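Local coordinates for protein ubiquitin conjugating enzyme (Plasmodium yoelii, PDB 2PWQ) that probably acts as an E2 enzyme of ubiquitin transfer, carrying activated ubiquitin as a thioester and passing it on toward substrates, at residues T73-I78 with K90-I95; N80-N85 with N114-A119; K23-L28 with S50-W55; P98-Q103 with A131-P136. All blocks are in the same frame, centred on the assembly; numbering follows the deposited sequence.

Contact 4 is buried and contact 1 partly buried; both lie nearest the middle of the fold and share a hydrophobic core, I100 of contact 4 packing on F91 and I95 of contact 1. Contact 1 is mainly a backbone pairing of two strands, whereas contact 4 has no hydrogen bond between its segments and relies on aliphatic and proline packing close to the predicted active-site cysteine. Contacts 2 and 3 lie together on one side of the molecule, away from the centre, and meet where R27 reaches P118 O. Contact 2, at the surface, adds one indole-to-carbonyl bond to its packing. Contact 3, partly buried and purely packed, joins contact 1 through the sheet, W55 pairing with I76.

Contact 1 (T73-I78 with K90-I95); sequences TLAITI and KFVTKI
L74 lays its CD2 methyl over the centre of the F91 ring, 3.8 Å from the ring centroid and almost on the ring normal, a CH-pi contact. Its chi1 of -55° sets CG anti to the carbonyl carbon. F91 turns its CG the same way, and the two lie side by side. I95 CG2 rests on the opposite face of the phenyl, nearer its rim, sandwiching this buried ring between aliphatic groups. Helix 122-134 adds I129 against F91, a setting that suits large apolar residues.

A75 and K90 share the other, more exposed face of the sheet. The small A75 lets the long lysine chain pass. The final bend of that chain (chi4 -64°) brings K90 NZ within 3.7 Å of A75 CB, and V92 CG2 lies 4.0 Å from A75 CB.

A75 N bonds to K90 O at 2.9 Å, and K90 N returns to A75 O at 3.2 Å. T73 O is gripped twice, by V92 N at 2.7 Å and T93 N at 3.0 Å, both from one face of its plane. T93 OG1 accepts T73 N at 2.8 Å in a nearly straight bond (168°), a task suited to a short hydroxyl side chain. Two successive amides on one carbonyl resemble a classic beta bulge, here completed by a side-chain hydroxyl, at the open end of the antiparallel hairpin 71-77/88-91 of the E2 sheet.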
loop_
_atom_site.group_PDB
_atom_site.type_symbol
_atom_site.label_atom_id
_atom_site.label_comp_id
_atom_site.label_asym_id
_atom_site.label_seq_id
_atom_site.Cartn_x
_atom_site.Cartn_y
_atom_site.Cartn_z
ATOM N N THR A 73 -0.729 -7.034 2.895
ATOM C CA THR A 73 0.238 -6.545 3.851
ATOM C C THR A 73 1.283 -5.756 3.116
ATOM O O THR A 73 1.720 -6.200 2.043
ATOM C CB THR A 73 0.925 -7.736 4.538
ATOM O OG1 THR A 73 -0.086 -8.473 5.218
ATOM C CG2 THR A 73 1.936 -7.261 5.509
ATOM N N LEU A 74 1.670 -4.602 3.685
ATOM C CA LEU A 74 2.730 -3.752 3.141
ATOM C C LEU A 74 3.780 -3.465 4.226
ATOM O O LEU A 74 3.501 -3.588 5.408
ATOM C CB LEU A 74 2.160 -2.417 2.554
ATOM C CG LEU A 74 1.054 -2.454 1.476
ATOM C CD1 LEU A 74 -0.381 -2.514 2.095
ATOM C CD2 LEU A 74 1.164 -1.282 0.508
ATOM N N ALA A 75 4.974 -3.051 3.807
ATOM C CA ALA A 75 6.061 -2.667 4.701
ATOM C C ALA A 75 6.224 -1.184 4.569
ATOM O O ALA A 75 6.423 -0.708 3.476
ATOM C CB ALA A 75 7.410 -3.397 4.293
ATOM N N ILE A 76 6.154 -0.472 5.683
ATOM C CA ILE A 76 6.208 1.000 5.706
ATOM C C ILE A 76 7.458 1.485 6.474
ATOM O O ILE A 76 7.528 1.374 7.697
ATOM C CB ILE A 76 4.929 1.568 6.347
ATOM C CG1 ILE A 76 3.685 0.990 5.649
ATOM C CG2 ILE A 76 4.946 3.142 6.346
ATOM C CD1 ILE A 76 2.398 1.183 6.416
ATOM N N THR A 77 8.468 1.995 5.783
ATOM C CA THR A 77 9.599 2.526 6.525
ATOM C C THR A 77 9.543 4.050 6.566
ATOM O O THR A 77 9.554 4.733 5.508
ATOM C CB THR A 77 10.981 1.984 6.063
ATOM O OG1 THR A 77 11.512 2.818 5.053
ATOM C CG2 THR A 77 10.901 0.581 5.515
ATOM N N ILE A 78 9.436 4.588 7.782
ATOM C CA ILE A 78 9.178 6.022 7.993
ATOM C C ILE A 78 10.495 6.703 8.273
ATOM O O ILE A 78 11.241 6.232 9.141
ATOM C CB ILE A 78 8.218 6.221 9.164
ATOM C CG1 ILE A 78 6.930 5.469 8.885
ATOM C CG2 ILE A 78 7.971 7.717 9.447
ATOM C CD1 ILE A 78 6.157 5.128 10.079
ATOM N N LYS A 90 6.202 -0.613 0.255
ATOM C CA LYS A 90 6.235 -1.696 -0.726
ATOM C C LYS A 90 5.275 -2.776 -0.252
ATOM O O LYS A 90 5.015 -2.909 0.946
ATOM C CB LYS A 90 7.641 -2.269 -0.865
ATOM C CG LYS A 90 8.017 -3.290 0.201
ATOM C CD LYS A 90 9.168 -4.205 -0.297
ATOM C CE LYS A 90 9.472 -5.305 0.720
ATOM N NZ LYS A 90 9.979 -4.769 2.018
ATOM N N PHE A 91 4.733 -3.556 -1.164
ATOM C CA PHE A 91 3.811 -4.570 -0.733
ATOM C C PHE A 91 4.656 -5.710 -0.186
ATOM O O PHE A 91 5.797 -5.856 -0.593
ATOM C CB PHE A 91 2.994 -5.099 -1.923
ATOM C CG PHE A 91 1.790 -4.298 -2.220
ATOM C CD1 PHE A 91 1.880 -3.094 -2.918
ATOM C CD2 PHE A 91 0.542 -4.751 -1.807
ATOM C CE1 PHE A 91 0.735 -2.358 -3.175
ATOM C CE2 PHE A 91 -0.607 -4.036 -2.061
ATOM C CZ PHE A 91 -0.523 -2.836 -2.761
ATOM N N VAL A 92 4.105 -6.470 0.758
ATOM C CA VAL A 92 4.736 -7.697 1.228
ATOM C C VAL A 92 3.986 -8.797 0.538
ATOM O O VAL A 92 4.603 -9.705 -0.081
ATOM C CB VAL A 92 4.663 -7.849 2.783
ATOM C CG1 VAL A 92 5.002 -9.343 3.259
ATOM C CG2 VAL A 92 5.621 -6.854 3.424
ATOM N N THR A 93 2.650 -8.711 0.624
ATOM C CA THR A 93 1.784 -9.699 -0.011
ATOM C C THR A 93 2.039 -9.641 -1.515
ATOM O O THR A 93 2.165 -8.563 -2.120
ATOM C CB THR A 93 0.324 -9.400 0.302
ATOM O OG1 THR A 93 0.160 -9.369 1.718
ATOM C CG2 THR A 93 -0.599 -10.458 -0.232
ATOM N N LYS A 94 2.198 -10.807 -2.118
ATOM C CA LYS A 94 2.412 -10.902 -3.543
ATOM C C LYS A 94 1.099 -10.600 -4.251
ATOM O O LYS A 94 0.021 -11.037 -3.804
ATOM C CB LYS A 94 2.870 -12.353 -3.858
ATOM C CG LYS A 94 3.446 -12.475 -5.242
ATOM C CD LYS A 94 3.442 -13.886 -5.716
ATOM C CE LYS A 94 4.807 -14.452 -5.700
ATOM N NZ LYS A 94 5.999 -13.602 -6.088
ATOM N N ILE A 95 1.188 -9.905 -5.388
ATOM C CA ILE A 95 0.033 -9.304 -6.045
ATOM C C ILE A 95 0.336 -9.122 -7.547
ATOM O O ILE A 95 1.483 -8.809 -7.935
ATOM C CB ILE A 95 -0.414 -7.959 -5.294
ATOM C CG1 ILE A 95 -1.660 -7.301 -5.924
ATOM C CG2 ILE A 95 0.761 -6.933 -5.195
ATOM C CD1 ILE A 95 -2.190 -6.014 -5.230
#

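Contact 2 (N80-N85 with N114-A119); sequences NDYPYN and NEWSPA
Y82 and P83, joined by a cis peptide bond in the YPxxPP motif of the ubiquitin-conjugating fold, meet W116 and P118 of the WSP segment that follows helix 110-115. The one hydrogen bond across the contact runs from W116 NE1 to P83 O at 2.9 Å. The carbonyl oxygen lies close to the indole plane, but the donor stands above the carbonyl plane, and the bond is bent, with 144° at the hydrogen. W116 holds CG anti to its backbone N (chi1 -165°), which extends the indole toward P83 and Y82.

The six-membered part of the indole meets the tyrosine rim to rim, W116 CZ2 being 3.4 Å from Y82 CE1, with the ring planes at 43° and neither ring over the face of the other. The backbone of N85 lies over one indole face. P83 CB comes to 3.8 Å from P118 CA, and P118 CG touches the Y84 ring, 4.0 Å from Y84 CD2. P118 has no N-H to offer P83 O, which leaves W116 NE1 as the donor. Helix 23-37 bonds to both segments: E31 to Y82 OH, R27 NH1 to P118 O.

Tryptophan fits this place because it offers a broad apolar surface and a single N-H. The chemistry therefore joins two surface loops mainly by ring packing, with one bent hydrogen bond that would help to fix how the indole is turned toward P83 O.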
loop_
_atom_site.group_PDB
_atom_site.type_symbol
_atom_site.label_atom_id
_atom_site.label_comp_id
_atom_site.label_asym_id
_atom_site.label_seq_id
_atom_site.Cartn_x
_atom_site.Cartn_y
_atom_site.Cartn_z
ATOM N N ASN A 80 13.457 9.399 9.542
ATOM C CA ASN A 80 13.695 10.022 10.855
ATOM C C ASN A 80 13.302 11.489 10.984
ATOM O O ASN A 80 13.129 11.993 12.100
ATOM C CB ASN A 80 15.109 9.744 11.416
ATOM C CG ASN A 80 16.254 10.145 10.461
ATOM O OD1 ASN A 80 16.057 10.828 9.444
ATOM N ND2 ASN A 80 17.470 9.704 10.801
ATOM N N ASP A 81 13.109 12.146 9.841
ATOM C CA ASP A 81 12.584 13.515 9.782
ATOM C C ASP A 81 11.092 13.648 9.468
ATOM O O ASP A 81 10.572 14.768 9.323
ATOM C CB ASP A 81 13.398 14.369 8.799
ATOM C CG ASP A 81 13.762 13.627 7.517
ATOM O OD1 ASP A 81 13.239 12.525 7.247
ATOM O OD2 ASP A 81 14.596 14.176 6.759
ATOM N N TYR A 82 10.393 12.527 9.363
ATOM C CA TYR A 82 8.951 12.585 9.186
ATOM C C TYR A 82 8.328 13.627 10.146
ATOM O O TYR A 82 8.720 13.677 11.312
ATOM C CB TYR A 82 8.372 11.206 9.440
ATOM C CG TYR A 82 6.947 11.043 9.017
ATOM C CD1 TYR A 82 6.618 10.738 7.694
ATOM C CD2 TYR A 82 5.914 11.189 9.945
ATOM C CE1 TYR A 82 5.280 10.574 7.319
ATOM C CE2 TYR A 82 4.599 11.044 9.583
ATOM C CZ TYR A 82 4.280 10.746 8.272
ATOM O OH TYR A 82 2.969 10.582 7.960
ATOM N N PRO A 83 7.333 14.434 9.688
ATOM C CA PRO A 83 6.578 14.390 8.437
ATOM C C PRO A 83 7.137 15.236 7.295
ATOM O O PRO A 83 6.384 15.574 6.392
ATOM C CB PRO A 83 5.189 14.920 8.850
ATOM C CG PRO A 83 5.400 15.644 10.164
ATOM C CD PRO A 83 6.858 15.546 10.529
ATOM N N TYR A 84 8.434 15.536 7.328
ATOM C CA TYR A 84 9.071 16.435 6.357
ATOM C C TYR A 84 9.582 15.663 5.153
ATOM O O TYR A 84 9.996 16.263 4.165
ATOM C CB TYR A 84 10.217 17.251 7.002
ATOM C CG TYR A 84 9.817 18.177 8.152
ATOM C CD1 TYR A 84 10.638 19.248 8.543
ATOM C CD2 TYR A 84 8.610 17.990 8.848
ATOM C CE1 TYR A 84 10.262 20.101 9.608
ATOM C CE2 TYR A 84 8.228 18.812 9.898
ATOM C CZ TYR A 84 9.045 19.860 10.280
ATOM O OH TYR A 84 8.617 20.644 11.337
ATOM N N ASN A 85 9.571 14.333 5.256
ATOM C CA ASN A 85 9.815 13.439 4.119
ATOM C C ASN A 85 8.780 12.315 4.071
ATOM O O ASN A 85 8.201 11.961 5.122
ATOM C CB ASN A 85 11.245 12.901 4.106
ATOM C CG ASN A 85 12.155 13.668 3.150
ATOM O OD1 ASN A 85 12.966 13.073 2.429
ATOM N ND2 ASN A 85 12.020 14.988 3.127
ATOM N N ASN A 114 7.087 13.851 -4.625
ATOM C CA ASN A 114 7.080 15.301 -4.863
ATOM C C ASN A 114 5.818 16.041 -4.408
ATOM O O ASN A 114 5.808 17.269 -4.345
ATOM C CB ASN A 114 7.501 15.675 -6.297
ATOM C CG ASN A 114 6.909 14.755 -7.357
ATOM O OD1 ASN A 114 7.626 14.273 -8.241
ATOM N ND2 ASN A 114 5.598 14.524 -7.288
ATOM N N GLU A 115 4.764 15.307 -4.072
ATOM C CA GLU A 115 3.616 15.930 -3.429
ATOM C C GLU A 115 3.743 16.023 -1.898
ATOM O O GLU A 115 2.944 16.714 -1.260
ATOM C CB GLU A 115 2.295 15.233 -3.821
ATOM C CG GLU A 115 1.809 15.516 -5.250
ATOM C CD GLU A 115 1.961 17.001 -5.667
ATOM O OE1 GLU A 115 2.856 17.289 -6.510
ATOM O OE2 GLU A 115 1.208 17.870 -5.139
ATOM N N TRP A 116 4.734 15.343 -1.308
ATOM C CA TRP A 116 4.747 15.174 0.152
ATOM C C TRP A 116 4.847 16.474 0.942
ATOM O O TRP A 116 5.632 17.355 0.607
ATOM C CB TRP A 116 5.801 14.159 0.657
ATOM C CG TRP A 116 5.484 13.808 2.072
ATOM C CD1 TRP A 116 5.991 14.397 3.182
ATOM C CD2 TRP A 116 4.503 12.855 2.528
ATOM N NE1 TRP A 116 5.410 13.864 4.310
ATOM C CE2 TRP A 116 4.494 12.916 3.940
ATOM C CE3 TRP A 116 3.654 11.953 1.883
ATOM C CZ2 TRP A 116 3.665 12.117 4.723
ATOM C CZ3 TRP A 116 2.824 11.147 2.663
ATOM C CH2 TRP A 116 2.840 11.237 4.076
ATOM N N SER A 117 4.008 16.581 1.967
ATOM C CA SER A 117 4.110 17.630 2.962
ATOM C C SER A 117 3.540 17.100 4.276
ATOM O O SER A 117 2.701 16.177 4.275
ATOM C CB SER A 117 3.321 18.877 2.529
ATOM O OG SER A 117 1.953 18.814 2.945
ATOM N N PRO A 118 3.982 17.687 5.406
ATOM C CA PRO A 118 3.426 17.492 6.745
ATOM C C PRO A 118 1.911 17.383 6.810
ATOM O O PRO A 118 1.385 16.882 7.797
ATOM C CB PRO A 118 3.906 18.737 7.481
ATOM C CG PRO A 118 5.280 18.953 6.913
ATOM C CD PRO A 118 5.157 18.590 5.438
ATOM N N ALA A 119 1.203 17.824 5.774
ATOM C CA ALA A 119 -0.255 17.705 5.770
ATOM C C ALA A 119 -0.713 16.269 5.429
ATOM O O ALA A 119 -1.780 15.811 5.864
ATOM C CB ALA A 119 -0.876 18.732 4.788
#

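Contact 3 (K23-L28 with S50-W55); sequences KELLRL and SNFFEW
L28 is the tightly packed centre of this contact, a branched residue whose CB and two methyls reach three different aromatic residues. Its CD1 methyl sits over one face of the F53 ring, 4.0 Å from the ring centroid, in a CH-pi contact, and also lies 3.6 Å from the backbone oxygen F52 O. The CD2 methyl reaches the buried indole instead, 3.6 Å from W55 CZ2. L28 CB approaches the edge of the phenyl of F52, close to its plane and 3.9 Å from F52 CD1. With CG anti to the carbonyl carbon (chi1 -67°) and an extended chi2 of 178°, the fork is aimed so that one methyl meets F53 and the other W55. Leucine suits the spot because its fork can touch several rings at once.

Away from L28 the fit becomes looser. L25 CD1 lies 4.1 Å from F52 CG, and E24 offers just its CB, 4.2 Å from CZ at the edge of the F53 ring. The glutamate chain then bends at chi2 and leads its carboxylate away from the aromatic cluster, a sensible division for a residue that is partly exposed.

The aromatic side is stiffened from within. N51 OD1 accepts F53 N at 2.8 Å, forming an Asx turn within the type I beta turn from N51 to E54. W55 NE1 bonds back to F52 O at 2.9 Å, and this meets the polar need of the indole N-H.

No hydrogen bond links the two segments, so the first turns of helix 23-37 are held to the start of strand 54-60 by apolar packing, while F53 N and W55 NE1 find their acceptors within the turn.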
loop_
_atom_site.group_PDB
_atom_site.type_symbol
_atom_site.label_atom_id
_atom_site.label_comp_id
_atom_site.label_asym_id
_atom_site.label_seq_id
_atom_site.Cartn_x
_atom_site.Cartn_y
_atom_site.Cartn_z
ATOM N N LYS A 23 9.164 15.442 18.607
ATOM C CA LYS A 23 8.082 15.889 17.716
ATOM C C LYS A 23 7.671 14.797 16.715
ATOM O O LYS A 23 6.481 14.632 16.432
ATOM C CB LYS A 23 8.484 17.195 16.983
ATOM C CG LYS A 23 9.762 17.092 16.118
ATOM C CD LYS A 23 10.243 18.434 15.506
ATOM C CE LYS A 23 11.471 18.193 14.599
ATOM N NZ LYS A 23 12.018 19.430 13.954
ATOM N N GLU A 24 8.663 14.079 16.186
ATOM C CA GLU A 24 8.449 12.947 15.288
ATOM C C GLU A 24 7.706 11.805 15.995
ATOM O O GLU A 24 6.740 11.240 15.458
ATOM C CB GLU A 24 9.790 12.430 14.772
ATOM C CG GLU A 24 10.573 13.362 13.851
ATOM C CD GLU A 24 11.449 14.398 14.568
ATOM O OE1 GLU A 24 11.272 14.611 15.789
ATOM O OE2 GLU A 24 12.326 15.001 13.903
ATOM N N LEU A 25 8.143 11.478 17.212
ATOM C CA LEU A 25 7.505 10.417 17.973
ATOM C C LEU A 25 6.049 10.751 18.302
ATOM O O LEU A 25 5.175 9.894 18.185
ATOM C CB LEU A 25 8.298 10.140 19.249
ATOM C CG LEU A 25 8.291 8.692 19.727
ATOM C CD1 LEU A 25 9.098 7.793 18.789
ATOM C CD2 LEU A 25 8.850 8.614 21.136
ATOM N N LEU A 26 5.786 11.999 18.702
ATOM C CA LEU A 26 4.423 12.425 19.005
ATOM C C LEU A 26 3.531 12.314 17.761
ATOM O O LEU A 26 2.397 11.831 17.840
ATOM C CB LEU A 26 4.398 13.859 19.581
ATOM C CG LEU A 26 5.003 14.141 20.969
ATOM C CD1 LEU A 26 4.935 15.653 21.298
ATOM C CD2 LEU A 26 4.378 13.273 22.121
ATOM N N ARG A 27 4.085 12.715 16.623
ATOM C CA ARG A 27 3.404 12.677 15.317
ATOM C C ARG A 27 3.024 11.262 14.927
ATOM O O ARG A 27 1.867 10.992 14.588
ATOM C CB ARG A 27 4.303 13.281 14.217
ATOM C CG ARG A 27 3.766 13.200 12.736
ATOM C CD ARG A 27 2.442 13.977 12.502
ATOM N NE ARG A 27 1.848 13.660 11.200
ATOM C CZ ARG A 27 1.714 14.511 10.185
ATOM N NH1 ARG A 27 2.100 15.785 10.295
ATOM N NH2 ARG A 27 1.180 14.078 9.055
ATOM N N LEU A 28 4.007 10.359 14.966
ATOM C CA LEU A 28 3.723 8.936 14.735
ATOM C C LEU A 28 2.690 8.364 15.675
ATOM O O LEU A 28 1.844 7.545 15.276
ATOM C CB LEU A 28 4.991 8.139 14.812
ATOM C CG LEU A 28 5.865 8.531 13.623
ATOM C CD1 LEU A 28 7.186 7.789 13.681
ATOM C CD2 LEU A 28 5.129 8.277 12.278
ATOM N N SER A 50 9.809 -3.444 17.168
ATOM C CA SER A 50 10.280 -2.566 18.234
ATOM C C SER A 50 10.745 -1.188 17.763
ATOM O O SER A 50 11.188 -0.371 18.580
ATOM C CB SER A 50 11.410 -3.246 19.037
ATOM O OG SER A 50 10.937 -4.408 19.712
ATOM N N ASN A 51 10.639 -0.957 16.450
ATOM C CA ASN A 51 11.002 0.307 15.816
ATOM C C ASN A 51 9.754 1.099 15.384
ATOM O O ASN A 51 9.002 0.663 14.524
ATOM C CB ASN A 51 11.922 0.061 14.620
ATOM C CG ASN A 51 12.421 1.362 13.987
ATOM O OD1 ASN A 51 12.016 2.467 14.376
ATOM N ND2 ASN A 51 13.319 1.235 13.024
ATOM N N PHE A 52 9.553 2.256 16.012
ATOM C CA PHE A 52 8.401 3.114 15.761
ATOM C C PHE A 52 8.418 3.674 14.318
ATOM O O PHE A 52 7.422 4.216 13.831
ATOM C CB PHE A 52 8.416 4.254 16.777
ATOM C CG PHE A 52 7.156 4.379 17.568
ATOM C CD1 PHE A 52 6.101 5.166 17.104
ATOM C CD2 PHE A 52 7.026 3.724 18.780
ATOM C CE1 PHE A 52 4.932 5.277 17.817
ATOM C CE2 PHE A 52 5.852 3.842 19.522
ATOM C CZ PHE A 52 4.800 4.623 19.035
ATOM N N PHE A 53 9.555 3.516 13.645
ATOM C CA PHE A 53 9.761 4.007 12.276
ATOM C C PHE A 53 9.579 2.904 11.240
ATOM O O PHE A 53 9.891 3.064 10.073
ATOM C CB PHE A 53 11.124 4.712 12.156
ATOM C CG PHE A 53 11.147 6.043 12.854
ATOM C CD1 PHE A 53 10.902 7.217 12.150
ATOM C CD2 PHE A 53 11.355 6.122 14.223
ATOM C CE1 PHE A 53 10.885 8.436 12.793
ATOM C CE2 PHE A 53 11.337 7.340 14.875
ATOM C CZ PHE A 53 11.107 8.508 14.159
ATOM N N GLU A 54 9.050 1.779 11.678
ATOM C CA GLU A 54 8.837 0.663 10.772
ATOM C C GLU A 54 7.487 0.071 11.074
ATOM O O GLU A 54 7.277 -0.489 12.162
ATOM C CB GLU A 54 9.961 -0.380 10.886
ATOM C CG GLU A 54 9.800 -1.589 9.956
ATOM C CD GLU A 54 10.002 -1.260 8.482
ATOM O OE1 GLU A 54 10.833 -0.363 8.173
ATOM O OE2 GLU A 54 9.325 -1.904 7.620
ATOM N N TRP A 55 6.552 0.236 10.133
ATOM C CA TRP A 55 5.234 -0.329 10.325
ATOM C C TRP A 55 4.923 -1.376 9.281
ATOM O O TRP A 55 5.552 -1.485 8.251
ATOM C CB TRP A 55 4.111 0.711 10.283
ATOM C CG TRP A 55 4.234 1.928 11.147
ATOM C CD1 TRP A 55 5.131 2.159 12.161
ATOM C CD2 TRP A 55 3.383 3.100 11.092
ATOM N NE1 TRP A 55 4.917 3.409 12.709
ATOM C CE2 TRP A 55 3.840 3.998 12.088
ATOM C CE3 TRP A 55 2.272 3.455 10.317
ATOM C CZ2 TRP A 55 3.239 5.254 12.307
ATOM C CZ3 TRP A 55 1.670 4.710 10.539
ATOM C CH2 TRP A 55 2.160 5.587 11.528
#

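Contact 4 (P98-Q103 with A131-P136); sequences PNISSQ and ALLSDP
The N99 carboxamide is the flat group here, and the rings of P98 and P136 are puckered; each meets aliphatic or backbone carbon across the contact. The amide end of N99 lies against a methyl of L132 and the backbone of P136. P98 CG comes within 3.6 Å of P136 CB, the two rings meeting obliquely at their rims. P98 also touches V146, Y150 and F157 of helices 144-152 and 154-168, so a rigid apolar ring suits this buried corner.

L132 supports the asparagine from the helix, its CD1 lying 4.1 Å from N99 CB, with the two side chains at about a right angle. N99 turns its CG anti to the carbonyl carbon (chi1 -61°), and this carries the amide toward the helix end. In a third touch, I100 CD1 meets L133 CD1 at 4.0 Å, again crossing at about a right angle. Both residues also pack on F91, a setting that suits branched aliphatic side chains.

Between the segments themselves there is no hydrogen bond, but H97 bridges them: its NE2 bonds to L132 O, and its ND1 accepts from N99 N. H97, P98 and N99 form the HPN motif of E2 enzymes, and the N99 side chain is about 7 Å from that of C108, the predicted thioester cysteine. The contact's chemistry is thus largely apolar, apart from the amide end of N99, with the polar bridging left to H97, an arrangement consistent with holding the backbone of N99 in place beside the active site.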
loop_
_atom_site.group_PDB
_atom_site.type_symbol
_atom_site.label_atom_id
_atom_site.label_comp_id
_atom_site.label_asym_id
_atom_site.label_seq_id
_atom_site.Cartn_x
_atom_site.Cartn_y
_atom_site.Cartn_z
ATOM N N PRO A 98 -0.463 -4.054 -12.714
ATOM C CA PRO A 98 0.516 -3.395 -13.589
ATOM C C PRO A 98 1.382 -2.370 -12.879
ATOM O O PRO A 98 2.481 -2.044 -13.338
ATOM C CB PRO A 98 -0.358 -2.719 -14.667
ATOM C CG PRO A 98 -1.742 -2.661 -14.052
ATOM C CD PRO A 98 -1.836 -3.891 -13.213
ATOM N N ASN A 99 0.876 -1.824 -11.772
ATOM C CA ASN A 99 1.623 -0.813 -11.055
ATOM C C ASN A 99 2.443 -1.274 -9.851
ATOM O O ASN A 99 2.913 -0.431 -9.057
ATOM C CB ASN A 99 0.667 0.314 -10.658
ATOM C CG ASN A 99 0.033 0.964 -11.864
ATOM O OD1 ASN A 99 0.737 1.443 -12.758
ATOM N ND2 ASN A 99 -1.281 0.961 -11.913
ATOM N N ILE A 100 2.681 -2.598 -9.753
ATOM C CA ILE A 100 3.365 -3.203 -8.598
ATOM C C ILE A 100 4.203 -4.391 -9.115
ATOM O O ILE A 100 3.695 -5.226 -9.871
ATOM C CB ILE A 100 2.360 -3.735 -7.536
ATOM C CG1 ILE A 100 1.278 -2.692 -7.183
ATOM C CG2 ILE A 100 3.076 -4.163 -6.241
ATOM C CD1 ILE A 100 0.075 -3.314 -6.500
ATOM N N SER A 101 5.477 -4.434 -8.741
ATOM C CA SER A 101 6.342 -5.562 -9.114
ATOM C C SER A 101 5.732 -6.871 -8.577
ATOM O O SER A 101 5.469 -7.027 -7.361
ATOM C CB SER A 101 7.778 -5.332 -8.644
ATOM O OG SER A 101 8.607 -6.455 -8.908
ATOM N N SER A 102 5.434 -7.771 -9.517
ATOM C CA SER A 102 4.891 -9.096 -9.215
ATOM C C SER A 102 5.906 -9.949 -8.440
ATOM O O SER A 102 5.542 -10.988 -7.949
ATOM C CB SER A 102 4.509 -9.842 -10.494
ATOM O OG SER A 102 5.679 -10.222 -11.251
ATOM N N GLN A 103 7.148 -9.490 -8.337
ATOM C CA GLN A 103 8.209 -10.241 -7.679
ATOM C C GLN A 103 8.750 -9.612 -6.412
ATOM O O GLN A 103 9.142 -10.332 -5.508
ATOM C CB GLN A 103 9.324 -10.531 -8.670
ATOM C CG GLN A 103 8.761 -11.332 -9.844
ATOM C CD GLN A 103 9.609 -11.220 -11.092
ATOM O OE1 GLN A 103 10.772 -11.675 -11.122
ATOM N NE2 GLN A 103 9.030 -10.632 -12.152
ATOM N N ALA A 131 -6.700 2.913 -3.865
ATOM C CA ALA A 131 -7.318 3.490 -5.069
ATOM C C ALA A 131 -6.693 2.908 -6.337
ATOM O O ALA A 131 -7.414 2.515 -7.245
ATOM C CB ALA A 131 -7.270 5.065 -5.068
ATOM N N LEU A 132 -5.359 2.853 -6.387
ATOM C CA LEU A 132 -4.655 2.151 -7.474
ATOM C C LEU A 132 -5.153 0.724 -7.743
ATOM O O LEU A 132 -5.278 0.322 -8.891
ATOM C CB LEU A 132 -3.180 2.098 -7.204
ATOM C CG LEU A 132 -2.330 3.100 -7.918
ATOM C CD1 LEU A 132 -0.889 2.755 -7.706
ATOM C CD2 LEU A 132 -2.684 3.126 -9.430
ATOM N N LEU A 133 -5.431 -0.032 -6.690
ATOM C CA LEU A 133 -5.985 -1.389 -6.828
ATOM C C LEU A 133 -7.301 -1.342 -7.612
ATOM O O LEU A 133 -7.565 -2.162 -8.518
ATOM C CB LEU A 133 -6.220 -2.014 -5.452
ATOM C CG LEU A 133 -5.094 -2.897 -4.864
ATOM C CD1 LEU A 133 -3.664 -2.552 -5.395
ATOM C CD2 LEU A 133 -5.147 -2.884 -3.369
ATOM N N SER A 134 -8.131 -0.368 -7.234
ATOM C CA SER A 134 -9.402 -0.102 -7.915
ATOM C C SER A 134 -9.268 0.406 -9.315
ATOM O O SER A 134 -10.196 0.250 -10.103
ATOM C CB SER A 134 -10.186 0.966 -7.161
ATOM O OG SER A 134 -10.876 0.362 -6.113
ATOM N N ASP A 135 -8.152 1.039 -9.635
ATOM C CA ASP A 135 -8.075 1.748 -10.868
ATOM C C ASP A 135 -6.632 1.717 -11.377
ATOM O O ASP A 135 -5.888 2.707 -11.245
ATOM C CB ASP A 135 -8.599 3.183 -10.585
ATOM C CG ASP A 135 -8.844 3.989 -11.832
ATOM O OD1 ASP A 135 -8.955 3.393 -12.924
ATOM O OD2 ASP A 135 -8.980 5.233 -11.700
ATOM N N PRO A 136 -6.214 0.564 -11.975
ATOM C CA PRO A 136 -4.815 0.425 -12.390
ATOM C C PRO A 136 -4.436 1.418 -13.499
ATOM O O PRO A 136 -5.266 1.740 -14.341
ATOM C CB PRO A 136 -4.709 -1.054 -12.879
ATOM C CG PRO A 136 -5.947 -1.753 -12.390
ATOM C CD PRO A 136 -7.010 -0.624 -12.300
#